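Local coordinates for protein cellulosomal scaffoldin (PDB 1TYJ) that probably binds a type-II dockerin through this cohesin module of the scaffoldin and so takes part in building the bacterial cellulosome, at residues A[43-48]-A[52-57]; A[86-91]-A[109-114]; A[25-30]-A[152-157]. All coordinates share one frame; numbering follows the deposited sequence.

Interaction 1 (A[43-48]-A[52-57])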
ATOM      1  N   TYR A  43       2.970  18.424   2.439  1.00 17.72           N
ATOM      2  CA  TYR A  43       1.681  18.586   1.767  1.00 17.39           C
ATOM      3  C   TYR A  43       0.605  17.636   2.218  1.00 17.09           C
ATOM      4  O   TYR A  43      -0.572  17.925   2.023  1.00 17.07           O
ATOM      5  CB  TYR A  43       1.839  18.444   0.245  1.00 17.30           C
ATOM      6  CG  TYR A  43       2.785  19.493  -0.309  1.00 17.78           C
ATOM      7  CD1 TYR A  43       4.115  19.176  -0.615  1.00 18.58           C
ATOM      8  CD2 TYR A  43       2.345  20.815  -0.482  1.00 18.42           C
ATOM      9  CE1 TYR A  43       4.994  20.168  -1.113  1.00 21.32           C
ATOM     10  CE2 TYR A  43       3.206  21.789  -0.960  1.00 20.15           C
ATOM     11  CZ  TYR A  43       4.519  21.459  -1.267  1.00 18.32           C
ATOM     12  OH  TYR A  43       5.360  22.438  -1.749  1.00 23.43           O
ATOM     13  N   LEU A  44       1.010  16.488   2.767  1.00 16.64           N
ATOM     14  CA  LEU A  44       0.075  15.367   2.996  1.00 16.61           C
ATOM     15  C   LEU A  44       0.181  14.809   4.408  1.00 17.18           C
ATOM     16  O   LEU A  44       1.278  14.681   4.967  1.00 17.21           O
ATOM     17  CB  LEU A  44       0.375  14.221   1.998  1.00 16.86           C
ATOM     18  CG  LEU A  44       0.140  14.607   0.532  1.00 15.53           C
ATOM     19  CD1 LEU A  44       0.748  13.539  -0.324  1.00 18.24           C
ATOM     20  CD2 LEU A  44      -1.387  14.722   0.215  1.00 16.70           C
ATOM     21  N   GLN A  45      -0.972  14.417   4.933  1.00 17.46           N
ATOM     22  CA  GLN A  45      -1.082  13.783   6.244  1.00 17.27           C
ATOM     23  C   GLN A  45      -1.933  12.515   6.142  1.00 16.81           C
ATOM     24  O   GLN A  45      -3.151  12.586   5.884  1.00 16.17           O
ATOM     25  CB  GLN A  45      -1.701  14.778   7.227  1.00 17.84           C
ATOM     26  CG  GLN A  45      -1.854  14.217   8.637  1.00 21.35           C
ATOM     27  CD  GLN A  45      -2.424  15.228   9.603  1.00 29.02           C
ATOM     28  OE1 GLN A  45      -1.833  15.480  10.644  1.00 35.48           O
ATOM     29  NE2 GLN A  45      -3.580  15.781   9.279  1.00 27.93           N
ATOM     30  N   PRO A  46      -1.310  11.327   6.342  1.00 16.58           N
ATOM     31  CA  PRO A  46      -2.110  10.101   6.260  1.00 16.16           C
ATOM     32  C   PRO A  46      -3.294  10.158   7.235  1.00 16.08           C
ATOM     33  O   PRO A  46      -3.123  10.566   8.386  1.00 16.47           O
ATOM     34  CB  PRO A  46      -1.117   8.992   6.661  1.00 16.98           C
ATOM     35  CG  PRO A  46       0.272   9.591   6.302  1.00 16.74           C
ATOM     36  CD  PRO A  46       0.113  11.060   6.648  1.00 16.61           C
ATOM     37  N   TRP A  47      -4.462   9.699   6.778  1.00 15.87           N
ATOM     38  CA  TRP A  47      -5.727   9.944   7.472  1.00 17.23           C
ATOM     39  C   TRP A  47      -6.515   8.678   7.603  1.00 18.33           C
ATOM     40  O   TRP A  47      -6.787   8.003   6.614  1.00 17.87           O
ATOM     41  CB  TRP A  47      -6.545  10.989   6.695  1.00 17.94           C
ATOM     42  CG  TRP A  47      -7.612  11.578   7.582  1.00 18.92           C
ATOM     43  CD1 TRP A  47      -8.919  11.221   7.636  1.00 21.73           C
ATOM     44  CD2 TRP A  47      -7.411  12.596   8.541  1.00 20.25           C
ATOM     45  NE1 TRP A  47      -9.561  11.984   8.582  1.00 21.13           N
ATOM     46  CE2 TRP A  47      -8.658  12.841   9.155  1.00 21.07           C
ATOM     47  CE3 TRP A  47      -6.298  13.350   8.929  1.00 20.95           C
ATOM     48  CZ2 TRP A  47      -8.823  13.801  10.166  1.00 21.67           C
ATOM     49  CZ3 TRP A  47      -6.452  14.304   9.950  1.00 22.21           C
ATOM     50  CH2 TRP A  47      -7.717  14.522  10.548  1.00 21.21           C
ATOM     51  N   ASP A  48      -6.874   8.369   8.849  1.00 19.14           N
ATOM     52  CA  ASP A  48      -7.698   7.204   9.150  1.00 22.42           C
ATOM     53  C   ASP A  48      -9.162   7.569   8.946  1.00 23.85           C
ATOM     54  O   ASP A  48      -9.725   8.361   9.711  1.00 23.72           O
ATOM     55  CB  ASP A  48      -7.425   6.792  10.593  1.00 23.14           C
ATOM     56  CG  ASP A  48      -8.257   5.607  11.042  1.00 26.12           C
ATOM     57  OD1 ASP A  48      -7.833   5.005  12.047  1.00 28.17           O
ATOM     58  OD2 ASP A  48      -9.308   5.294  10.426  1.00 27.88           O
ATOM     59  N   ASP A  52     -11.702   8.790  11.540  1.00 28.84           N
ATOM     60  CA  ASP A  52     -11.688  10.220  11.165  1.00 27.65           C
ATOM     61  C   ASP A  52     -10.646  11.013  11.953  1.00 26.99           C
ATOM     62  O   ASP A  52     -10.954  12.025  12.616  1.00 28.59           O
ATOM     63  CB  ASP A  52     -13.085  10.862  11.290  1.00 28.48           C
ATOM     64  CG  ASP A  52     -13.207  12.139  10.500  1.00 30.28           C
ATOM     65  OD1 ASP A  52     -12.364  12.414   9.643  1.00 32.46           O
ATOM     66  OD2 ASP A  52     -14.168  12.893  10.710  1.00 31.84           O
ATOM     67  N   GLU A  53      -9.402  10.538  11.900  1.00 25.30           N
ATOM     68  CA  GLU A  53      -8.306  11.101  12.683  1.00 24.51           C
ATOM     69  C   GLU A  53      -7.033  10.852  11.912  1.00 23.04           C
ATOM     70  O   GLU A  53      -7.004   9.919  11.117  1.00 21.89           O
ATOM     71  CB  GLU A  53      -8.159  10.318  13.986  1.00 26.44           C
ATOM     72  CG  GLU A  53      -9.253  10.517  15.011  1.00 30.82           C
ATOM     73  CD  GLU A  53      -8.913   9.756  16.285  1.00 37.10           C
ATOM     74  OE1 GLU A  53      -7.870  10.060  16.918  1.00 39.13           O
ATOM     75  OE2 GLU A  53      -9.666   8.829  16.629  1.00 39.51           O
ATOM     76  N   ALA A  54      -6.000  11.649  12.155  1.00 21.33           N
ATOM     77  CA  ALA A  54      -4.678  11.413  11.552  1.00 20.12           C
ATOM     78  C   ALA A  54      -4.147  10.028  11.960  1.00 19.61           C
ATOM     79  O   ALA A  54      -4.373   9.581  13.101  1.00 19.82           O
ATOM     80  CB  ALA A  54      -3.694  12.497  12.025  1.00 20.83           C
ATOM     81  N   TYR A  55      -3.419   9.353  11.065  1.00 18.07           N
ATOM     82  CA  TYR A  55      -2.675   8.179  11.503  1.00 17.35           C
ATOM     83  C   TYR A  55      -1.730   8.527  12.618  1.00 17.26           C
ATOM     84  O   TYR A  55      -1.122   9.645  12.623  1.00 17.62           O
ATOM     85  CB  TYR A  55      -1.738   7.674  10.395  1.00 16.63           C
ATOM     86  CG  TYR A  55      -2.336   6.843   9.276  1.00 15.69           C
ATOM     87  CD1 TYR A  55      -3.662   6.968   8.878  1.00 17.82           C
ATOM     88  CD2 TYR A  55      -1.508   5.969   8.539  1.00 18.84           C
ATOM     89  CE1 TYR A  55      -4.175   6.213   7.798  1.00 17.26           C
ATOM     90  CE2 TYR A  55      -2.009   5.230   7.480  1.00 16.99           C
ATOM     91  CZ  TYR A  55      -3.341   5.351   7.109  1.00 16.38           C
ATOM     92  OH  TYR A  55      -3.803   4.633   6.046  1.00 17.80           O
ATOM     93  N   THR A  56      -1.495   7.545  13.492  1.00 17.61           N
ATOM     94  CA  THR A  56      -0.267   7.524  14.279  1.00 17.60           C
ATOM     95  C   THR A  56       0.688   6.517  13.634  1.00 17.35           C
ATOM     96  O   THR A  56       0.348   5.884  12.622  1.00 16.34           O
ATOM     97  CB  THR A  56      -0.538   7.070  15.730  1.00 19.40           C
ATOM     98  OG1 THR A  56      -0.964   5.698  15.720  1.00 20.84           O
ATOM     99  CG2 THR A  56      -1.619   7.980  16.375  1.00 22.02           C
ATOM    100  N   ASP A  57       1.856   6.333  14.235  1.00 17.35           N
ATOM    101  CA  ASP A  57       2.827   5.394  13.720  1.00 18.05           C
ATOM    102  C   ASP A  57       2.350   3.936  13.754  1.00 16.56           C
ATOM    103  O   ASP A  57       3.000   3.081  13.148  1.00 17.46           O
ATOM    104  CB  ASP A  57       4.171   5.508  14.466  1.00 17.81           C
ATOM    105  CG  ASP A  57       5.057   6.643  13.943  1.00 21.59           C
ATOM    106  OD1 ASP A  57       4.856   7.063  12.779  1.00 23.13           O
ATOM    107  OD2 ASP A  57       5.984   7.070  14.676  1.00 24.80           O
TER
HETATM  108  O   HOH W   1      -0.863  11.209  10.157  1.00 20.25           O
HETATM  109  O   HOH W   2      -6.109   5.631   5.196  1.00 19.88           O
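The indole of Trp47 lies with one face over the backbone of the returning chain. Glu53 C sits 3.6 Å above the ring plane of Trp47 near its centre, and Ala54 N is above the same face, nearer the rim. At the indole edge, in the ring plane, is Asp52 OD1. Trp47 NE1 donates to Asp52 OD1 over 3.0 Å, meeting the oxygen's anti lone pair; the carboxylate plane is turned 75° from the ring. CG of Trp47 is anti to the backbone N (chi1 -162°), and this brings the ring back across Glu53 although the CB bond points away. Lys116 makes a cation-pi contact with the indole. The ring of Tyr55 takes Pro46 CB over one face, a CH-pi contact 3.7 Å from the centroid. Asp48 N is at its edge, in plane. The two strands, 44-48 and 53-54, form a tight beta hairpin. Asp48 and Glu53 are a hydrogen-bonded antiparallel pair: Asp48 N donates to Glu53 O at 2.8 Å and Glu53 N to Asp48 O at 3.1 Å. Asp52 N also reaches Asp48 O, weakly, so that Asp52 and Glu53 both face Asp48 in a G1 beta bulge. Asp48 OD2 accepts from Ile50 N and Ala51 N inside the turn. Beyond the bulge, Tyr55 N bonds to Pro46 O at 3.0 Å. One water bridges Pro46 O and Tyr55 O. A second donates to Trp47 O and accepts from Tyr55 OH at 2.7 Å, linking the phenol to strand 44-48.

Interaction 2 (A[86-91]-A[109-114]); sequences LNFGRL and AVAKVT
Phe88 holds its CG between the backbone N and the carbonyl carbon (chi1 58°), which sends the ring across to Ala111 and Val113. Val113 has CG1 anti to its own N (chi1 177°), and its two methyls divide the work. Val113 CG1 meets Leu86 CD1 at 3.9 Å, the two side chains reaching toward each other tip to tip. Val113 CG2 lies 4.1 Å from Phe88 CZ, the side chains crossing at a slant. Ala111 CB comes to the edge of the phenyl ring, near its plane, 3.8 Å from Phe88 CE1. The strands run roughly antiparallel, 151° apart, with axes 8.6 Å apart at closest. They belong to different sheets. This is face-to-face packing in the core of the cohesin beta sandwich, near the centre of the chain. Val110 and Ala111 form a classic beta bulge against strand 17-25. Ile37 and Pro61 also touch Phe88, and Tyr33 touches Ala111. No hydrogen bond joins the two segments. All four touching side chains are buried and apolar, so the sheets are held together here by van der Waals contact and the exclusion of water.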
ATOM      1  N   LEU A  86       5.587   5.301   5.521  1.00 15.57           N
ATOM      2  CA  LEU A  86       4.605   4.300   5.925  1.00 16.14           C
ATOM      3  C   LEU A  86       5.223   2.930   5.718  1.00 16.52           C
ATOM      4  O   LEU A  86       5.800   2.670   4.681  1.00 17.55           O
ATOM      5  CB  LEU A  86       3.352   4.406   5.066  1.00 16.69           C
ATOM      6  CG  LEU A  86       2.613   5.747   5.162  1.00 17.97           C
ATOM      7  CD1 LEU A  86       1.567   5.838   4.060  1.00 19.88           C
ATOM      8  CD2 LEU A  86       1.995   5.928   6.548  1.00 20.23           C
ATOM      9  N   ASN A  87       5.042   2.010   6.664  1.00 15.75           N
ATOM     10  CA  ASN A  87       5.565   0.647   6.478  1.00 16.69           C
ATOM     11  C   ASN A  87       4.491  -0.272   7.055  1.00 15.70           C
ATOM     12  O   ASN A  87       4.157  -0.159   8.256  1.00 16.39           O
ATOM     13  CB  ASN A  87       6.861   0.437   7.248  1.00 18.35           C
ATOM     14  CG  ASN A  87       7.500  -0.945   6.992  1.00 20.77           C
ATOM     15  OD1 ASN A  87       7.398  -1.513   5.922  1.00 29.09           O
ATOM     16  ND2 ASN A  87       8.173  -1.461   7.974  1.00 27.46           N
ATOM     17  N   PHE A  88       3.925  -1.126   6.206  1.00 14.11           N
ATOM     18  CA  PHE A  88       2.846  -1.981   6.681  1.00 14.23           C
ATOM     19  C   PHE A  88       2.723  -3.191   5.789  1.00 14.48           C
ATOM     20  O   PHE A  88       3.287  -3.248   4.683  1.00 15.87           O
ATOM     21  CB  PHE A  88       1.503  -1.191   6.691  1.00 13.98           C
ATOM     22  CG  PHE A  88       1.116  -0.624   5.321  1.00 13.57           C
ATOM     23  CD1 PHE A  88       0.213  -1.330   4.487  1.00 14.78           C
ATOM     24  CD2 PHE A  88       1.648   0.600   4.875  1.00 13.69           C
ATOM     25  CE1 PHE A  88      -0.158  -0.827   3.235  1.00 14.47           C
ATOM     26  CE2 PHE A  88       1.310   1.102   3.612  1.00 15.16           C
ATOM     27  CZ  PHE A  88       0.402   0.406   2.791  1.00 13.20           C
ATOM     28  N   GLY A  89       1.957  -4.166   6.243  1.00 14.19           N
ATOM     29  CA  GLY A  89       1.820  -5.370   5.435  1.00 13.70           C
ATOM     30  C   GLY A  89       0.667  -6.193   5.969  1.00 14.14           C
ATOM     31  O   GLY A  89       0.164  -5.954   7.086  1.00 14.25           O
ATOM     32  N   ARG A  90       0.288  -7.201   5.184  1.00 14.26           N
ATOM     33  CA  ARG A  90      -0.747  -8.137   5.588  1.00 15.11           C
ATOM     34  C   ARG A  90      -0.486  -9.457   4.892  1.00 15.14           C
ATOM     35  O   ARG A  90      -0.074  -9.487   3.725  1.00 15.07           O
ATOM     36  CB  ARG A  90      -2.140  -7.602   5.221  1.00 15.59           C
ATOM     37  CG  ARG A  90      -3.296  -8.570   5.605  1.00 14.78           C
ATOM     38  CD  ARG A  90      -4.632  -7.830   5.441  1.00 15.19           C
ATOM     39  NE  ARG A  90      -5.782  -8.726   5.565  1.00 15.52           N
ATOM     40  CZ  ARG A  90      -6.464  -8.903   6.705  1.00 16.43           C
ATOM     41  NH1 ARG A  90      -6.099  -8.263   7.829  1.00 18.33           N
ATOM     42  NH2 ARG A  90      -7.532  -9.714   6.722  1.00 18.09           N
ATOM     43  N   LEU A  91      -0.662 -10.543   5.621  1.00 15.38           N
ATOM     44  CA  LEU A  91      -0.408 -11.871   5.033  1.00 16.91           C
ATOM     45  C   LEU A  91      -1.294 -12.940   5.640  1.00 17.23           C
ATOM     46  O   LEU A  91      -1.750 -12.818   6.775  1.00 16.50           O
ATOM     47  CB  LEU A  91       1.056 -12.248   5.164  1.00 18.92           C
ATOM     48  CG  LEU A  91       1.584 -12.338   6.574  1.00 22.17           C
ATOM     49  CD1 LEU A  91       1.422 -13.708   7.212  1.00 25.24           C
ATOM     50  CD2 LEU A  91       3.075 -11.951   6.527  1.00 27.06           C
ATOM     51  N   ALA A 109      -7.488  -5.144  -5.290  1.00 17.27           N
ATOM     52  CA  ALA A 109      -6.974  -4.181  -4.313  1.00 17.41           C
ATOM     53  C   ALA A 109      -6.507  -4.893  -3.038  1.00 17.32           C
ATOM     54  O   ALA A 109      -7.231  -5.745  -2.501  1.00 16.75           O
ATOM     55  CB  ALA A 109      -8.025  -3.144  -3.965  1.00 18.24           C
ATOM     56  N   VAL A 110      -5.305  -4.522  -2.559  1.00 16.71           N
ATOM     57  CA  VAL A 110      -4.793  -5.023  -1.292  1.00 16.79           C
ATOM     58  C   VAL A 110      -4.845  -4.050  -0.109  1.00 16.26           C
ATOM     59  O   VAL A 110      -4.890  -4.493   1.066  1.00 17.22           O
ATOM     60  CB  VAL A 110      -3.348  -5.585  -1.443  1.00 16.61           C
ATOM     61  CG1 VAL A 110      -3.305  -6.580  -2.610  1.00 18.45           C
ATOM     62  CG2 VAL A 110      -2.280  -4.445  -1.639  1.00 19.68           C
ATOM     63  N   ALA A 111      -4.827  -2.739  -0.384  1.00 15.78           N
ATOM     64  CA  ALA A 111      -4.801  -1.731   0.693  1.00 14.90           C
ATOM     65  C   ALA A 111      -5.196  -0.425   0.082  1.00 15.37           C
ATOM     66  O   ALA A 111      -5.060  -0.236  -1.152  1.00 16.61           O
ATOM     67  CB  ALA A 111      -3.386  -1.592   1.284  1.00 16.24           C
ATOM     68  N   LYS A 112      -5.632   0.496   0.938  1.00 15.82           N
ATOM     69  CA  LYS A 112      -5.843   1.876   0.510  1.00 15.34           C
ATOM     70  C   LYS A 112      -5.299   2.802   1.566  1.00 16.58           C
ATOM     71  O   LYS A 112      -5.494   2.576   2.748  1.00 16.74           O
ATOM     72  CB  LYS A 112      -7.310   2.211   0.301  1.00 17.04           C
ATOM     73  CG  LYS A 112      -8.085   1.158  -0.508  1.00 18.49           C
ATOM     74  CD  LYS A 112      -9.534   1.522  -0.597  1.00 23.50           C
ATOM     75  CE  LYS A 112     -10.276   0.408  -1.290  1.00 28.20           C
ATOM     76  NZ  LYS A 112     -11.754   0.663  -1.293  1.00 30.93           N
ATOM     77  N   VAL A 113      -4.673   3.884   1.125  1.00 16.25           N
ATOM     78  CA  VAL A 113      -4.163   4.878   2.056  1.00 16.82           C
ATOM     79  C   VAL A 113      -4.747   6.212   1.655  1.00 16.29           C
ATOM     80  O   VAL A 113      -4.572   6.666   0.523  1.00 16.90           O
ATOM     81  CB  VAL A 113      -2.641   4.977   1.993  1.00 16.80           C
ATOM     82  CG1 VAL A 113      -2.104   6.078   2.915  1.00 17.74           C
ATOM     83  CG2 VAL A 113      -1.990   3.657   2.341  1.00 18.19           C
ATOM     84  N   THR A 114      -5.478   6.827   2.573  1.00 16.58           N
ATOM     85  CA  THR A 114      -6.023   8.166   2.350  1.00 16.13           C
ATOM     86  C   THR A 114      -5.104   9.170   3.023  1.00 16.16           C
ATOM     87  O   THR A 114      -4.593   8.923   4.135  1.00 16.41           O
ATOM     88  CB  THR A 114      -7.457   8.261   2.959  1.00 16.74           C
ATOM     89  OG1 THR A 114      -8.303   7.283   2.329  1.00 17.27           O
ATOM     90  CG2 THR A 114      -8.096   9.644   2.773  1.00 17.55           C
TER

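Interaction 3 (A[25-30]-A[152-157]). With EDO (1,2-ethanediol), chain B; EDO (1,2-ethanediol), chain C.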
ATOM      1  N   ASP A  25      -1.450  -7.227  -9.582  1.00 17.85           N
ATOM      2  CA  ASP A  25      -2.033  -7.825 -10.791  1.00 18.64           C
ATOM      3  C   ASP A  25      -1.117  -8.972 -11.245  1.00 18.81           C
ATOM      4  O   ASP A  25       0.101  -8.810 -11.282  1.00 19.29           O
ATOM      5  CB  ASP A  25      -2.131  -6.762 -11.877  1.00 19.28           C
ATOM      6  CG  ASP A  25      -2.767  -7.283 -13.130  0.50 21.05           C
ATOM      7  OD1 ASP A  25      -2.125  -7.184 -14.185  1.00 24.84           O
ATOM      8  OD2 ASP A  25      -3.889  -7.826 -13.055  1.00 24.88           O
ATOM      9  N   LYS A  26      -1.714 -10.117 -11.588  1.00 19.27           N
ATOM     10  CA  LYS A  26      -0.967 -11.263 -12.118  1.00 20.55           C
ATOM     11  C   LYS A  26       0.133 -11.711 -11.139  1.00 20.08           C
ATOM     12  O   LYS A  26       1.229 -12.104 -11.547  1.00 20.21           O
ATOM     13  CB  LYS A  26      -0.379 -10.971 -13.514  1.00 21.43           C
ATOM     14  CG  LYS A  26      -1.416 -10.658 -14.585  1.00 23.70           C
ATOM     15  CD  LYS A  26      -0.741 -10.362 -15.916  1.00 24.59           C
ATOM     16  CE  LYS A  26      -1.766 -10.009 -16.967  1.00 32.05           C
ATOM     17  NZ  LYS A  26      -1.070  -9.623 -18.259  1.00 36.58           N
ATOM     18  N   ILE A  27      -0.170 -11.657  -9.845  1.00 19.25           N
ATOM     19  CA  ILE A  27       0.763 -12.173  -8.842  1.00 18.01           C
ATOM     20  C   ILE A  27       0.259 -13.549  -8.465  1.00 17.56           C
ATOM     21  O   ILE A  27      -0.723 -13.705  -7.689  1.00 17.16           O
ATOM     22  CB  ILE A  27       0.862 -11.229  -7.632  1.00 17.24           C
ATOM     23  CG1 ILE A  27       1.320  -9.810  -8.072  1.00 18.73           C
ATOM     24  CG2 ILE A  27       1.820 -11.825  -6.556  1.00 15.79           C
ATOM     25  CD1 ILE A  27       2.636  -9.706  -8.807  1.00 20.95           C
ATOM     26  N   THR A  28       0.870 -14.578  -9.059  1.00 18.54           N
ATOM     27  CA  THR A  28       0.345 -15.920  -8.899  1.00 18.54           C
ATOM     28  C   THR A  28       0.231 -16.394  -7.440  1.00 18.08           C
ATOM     29  O   THR A  28       1.193 -16.280  -6.665  1.00 18.29           O
ATOM     30  CB  THR A  28       1.150 -16.909  -9.740  1.00 18.61           C
ATOM     31  OG1 THR A  28       1.050 -16.494 -11.114  1.00 20.64           O
ATOM     32  CG2 THR A  28       0.597 -18.346  -9.587  1.00 20.10           C
ATOM     33  N   ASN A  29      -0.940 -16.917  -7.051  1.00 16.94           N
ATOM     34  CA  ASN A  29      -1.138 -17.538  -5.727  1.00 18.04           C
ATOM     35  C   ASN A  29      -0.735 -16.591  -4.588  1.00 18.57           C
ATOM     36  O   ASN A  29      -0.199 -17.016  -3.558  1.00 19.15           O
ATOM     37  CB  ASN A  29      -0.383 -18.873  -5.599  1.00 17.96           C
ATOM     38  CG  ASN A  29      -0.808 -19.891  -6.631  1.00 18.49           C
ATOM     39  OD1 ASN A  29      -0.022 -20.795  -6.995  1.00 24.24           O
ATOM     40  ND2 ASN A  29      -2.062 -19.789  -7.087  1.00 17.22           N
ATOM     41  N   PHE A  30      -1.026 -15.303  -4.802  1.00 16.97           N
ATOM     42  CA  PHE A  30      -0.695 -14.238  -3.849  1.00 16.74           C
ATOM     43  C   PHE A  30      -1.188 -14.510  -2.424  1.00 16.71           C
ATOM     44  O   PHE A  30      -2.407 -14.700  -2.176  1.00 17.36           O
ATOM     45  CB  PHE A  30      -1.338 -12.941  -4.374  1.00 15.76           C
ATOM     46  CG  PHE A  30      -1.161 -11.760  -3.474  1.00 16.45           C
ATOM     47  CD1 PHE A  30      -2.272 -11.144  -2.899  1.00 16.43           C
ATOM     48  CD2 PHE A  30       0.126 -11.239  -3.220  1.00 16.01           C
ATOM     49  CE1 PHE A  30      -2.130  -9.984  -2.083  1.00 14.99           C
ATOM     50  CE2 PHE A  30       0.285 -10.106  -2.395  1.00 15.43           C
ATOM     51  CZ  PHE A  30      -0.874  -9.476  -1.814  1.00 16.52           C
ATOM     52  N   ASN A 152       6.914 -18.807  -1.102  1.00 19.29           N
ATOM     53  CA  ASN A 152       7.930 -18.216  -1.967  1.00 20.32           C
ATOM     54  C   ASN A 152       7.860 -16.718  -1.961  1.00 20.54           C
ATOM     55  O   ASN A 152       6.753 -16.148  -1.913  1.00 20.74           O
ATOM     56  CB  ASN A 152       7.792 -18.675  -3.417  1.00 19.49           C
ATOM     57  CG  ASN A 152       7.958 -20.181  -3.570  1.00 21.31           C
ATOM     58  OD1 ASN A 152       9.010 -20.737  -3.237  1.00 23.21           O
ATOM     59  ND2 ASN A 152       6.943 -20.836  -4.120  1.00 21.84           N
ATOM     60  N   MET A 153       9.019 -16.071  -2.019  1.00 20.20           N
ATOM     61  CA  MET A 153       9.069 -14.621  -2.186  1.00 21.23           C
ATOM     62  C   MET A 153       9.384 -14.268  -3.645  1.00 20.71           C
ATOM     63  O   MET A 153      10.389 -14.749  -4.222  1.00 20.89           O
ATOM     64  CB  MET A 153      10.147 -14.035  -1.263  1.00 21.25           C
ATOM     65  CG  MET A 153      10.188 -12.509  -1.251  1.00 23.32           C
ATOM     66  SD  MET A 153      11.363 -11.936   0.017  1.00 27.59           S
ATOM     67  CE  MET A 153      12.855 -12.159  -0.878  1.00 30.75           C
ATOM     68  N   TYR A 154       8.566 -13.424  -4.272  1.00 19.66           N
ATOM     69  CA  TYR A 154       8.831 -13.035  -5.657  1.00 20.49           C
ATOM     70  C   TYR A 154      10.069 -12.129  -5.832  1.00 21.18           C
ATOM     71  O   TYR A 154      10.318 -11.264  -4.990  1.00 20.46           O
ATOM     72  CB  TYR A 154       7.577 -12.398  -6.280  1.00 20.02           C
ATOM     73  CG  TYR A 154       6.531 -13.428  -6.568  1.00 19.08           C
ATOM     74  CD1 TYR A 154       5.302 -13.402  -5.907  1.00 18.70           C
ATOM     75  CD2 TYR A 154       6.773 -14.442  -7.512  1.00 22.37           C
ATOM     76  CE1 TYR A 154       4.337 -14.370  -6.187  1.00 16.64           C
ATOM     77  CE2 TYR A 154       5.826 -15.402  -7.788  1.00 20.90           C
ATOM     78  CZ  TYR A 154       4.605 -15.364  -7.157  1.00 20.39           C
ATOM     79  OH  TYR A 154       3.714 -16.362  -7.474  1.00 20.00           O
ATOM     80  N   SER A 155      10.817 -12.316  -6.933  1.00 21.70           N
ATOM     81  CA  SER A 155      11.972 -11.438  -7.245  1.00 23.20           C
ATOM     82  C   SER A 155      11.619 -10.301  -8.211  1.00 22.91           C
ATOM     83  O   SER A 155      10.499 -10.263  -8.772  1.00 22.41           O
ATOM     84  CB  SER A 155      13.096 -12.245  -7.895  1.00 23.20           C
ATOM     85  OG  SER A 155      12.666 -12.634  -9.168  1.00 27.54           O
ATOM     86  N   SER A 156      12.594  -9.415  -8.444  1.00 24.00           N
ATOM     87  CA  SER A 156      12.419  -8.261  -9.330  1.00 25.34           C
ATOM     88  C   SER A 156      12.218  -8.667 -10.780  1.00 26.24           C
ATOM     89  O   SER A 156      11.759  -7.866 -11.600  1.00 27.38           O
ATOM     90  CB  SER A 156      13.612  -7.331  -9.234  1.00 25.84           C
ATOM     91  OG  SER A 156      14.756  -8.028  -9.698  1.00 27.47           O
ATOM     92  N   SER A 157      12.562  -9.908 -11.101  1.00 27.14           N
ATOM     93  CA  SER A 157      12.361 -10.369 -12.450  1.00 28.07           C
ATOM     94  C   SER A 157      10.950 -10.926 -12.646  1.00 27.30           C
ATOM     95  O   SER A 157      10.514 -11.129 -13.777  1.00 28.99           O
ATOM     96  CB  SER A 157      13.437 -11.388 -12.815  1.00 28.73           C
ATOM     97  OG  SER A 157      13.210 -12.605 -12.155  1.00 30.91           O
TER
HETATM   98  C1  EDO B 172       4.634 -12.458 -10.295  1.00 29.06           C
HETATM   99  O1  EDO B 172       3.712 -11.786 -11.157  1.00 29.95           O
HETATM  100  C2  EDO B 172       4.740 -13.883 -10.799  1.00 28.77           C
HETATM  101  O2  EDO B 172       3.424 -14.454 -10.733  1.00 26.89           O
HETATM  102  C1  EDO C 173      -2.561 -15.674 -12.050  1.00 35.89           C
HETATM  103  O1  EDO C 173      -1.843 -16.893 -11.813  1.00 34.06           O
HETATM  104  C2  EDO C 173      -1.828 -14.812 -13.075  1.00 37.62           C
HETATM  105  O2  EDO C 173      -0.471 -14.598 -12.648  1.00 38.05           O
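Residues Ile27 to Phe30 make a type II beta turn, closed by a weak bond from Phe30 N to Ile27 O, and Thr28 O in this turn meets the side chain of Tyr154 from segment 152-157. Tyr154 OH donates to Thr28 O over 2.6 Å. The carbonyl oxygen lies at the ring edge, near its plane, while the hydroxyl is tilted 25° from the carbonyl plane. CG of Tyr154 stands anti to the carbonyl carbon (chi1 -73°), and the ring extends toward the turn. Ile27 CG2 packs against Tyr154 CE1 at 3.6 Å, the two side chains sliding past each other in opposite directions. A bound 1,2-ethanediol, probably from the crystallisation liquor, covers one face of the Tyr154 ring, with its C1 4.0 Å above the centre. This diol accepts from Thr28 N through O2, a bond of 3.1 Å and nearly straight at 170°. Its O1 donates to Lys26 O. A second diol shares a hydrogen bond of 2.9 Å between its O2 and Thr28 OG1. The contact joins the loop between strands 17-25 and 30-38 to the loop that follows strand 144-148. Leu146 of that strand also touches Ile27. A phenylalanine in place of Tyr154 would probably keep much of the packing on Ile27 but leave Thr28 O without its phenol donor and the ring freer to shift. Across the two segments the link is therefore one short phenol-to-carbonyl bond backed by a small apolar patch, and in this crystal Thr28 of the turn also bonds two diol molecules.

Overall arrangement
From the N terminus the chain first meets segment 25-30, which waits for its partner until 152-157. Interaction 3 thus closes a long loop that contains both other contacts. Interaction 1 comes next and closes a short hairpin, with three residues between its segments. Interaction 2 follows in series, after that hairpin is complete, and links strands 85-92 and 108-117 across the sandwich. Interactions 1 and 2 touch: strands 44-48 and 108-117 are neighbours in one sheet, and Tyr55 and Pro46 pack on Leu86. Interaction 2 meets interaction 3 where Val110 packs on Phe30. Interactions 1 and 3 lie on opposite sides of the chain's centre, about 30 Å apart between centres.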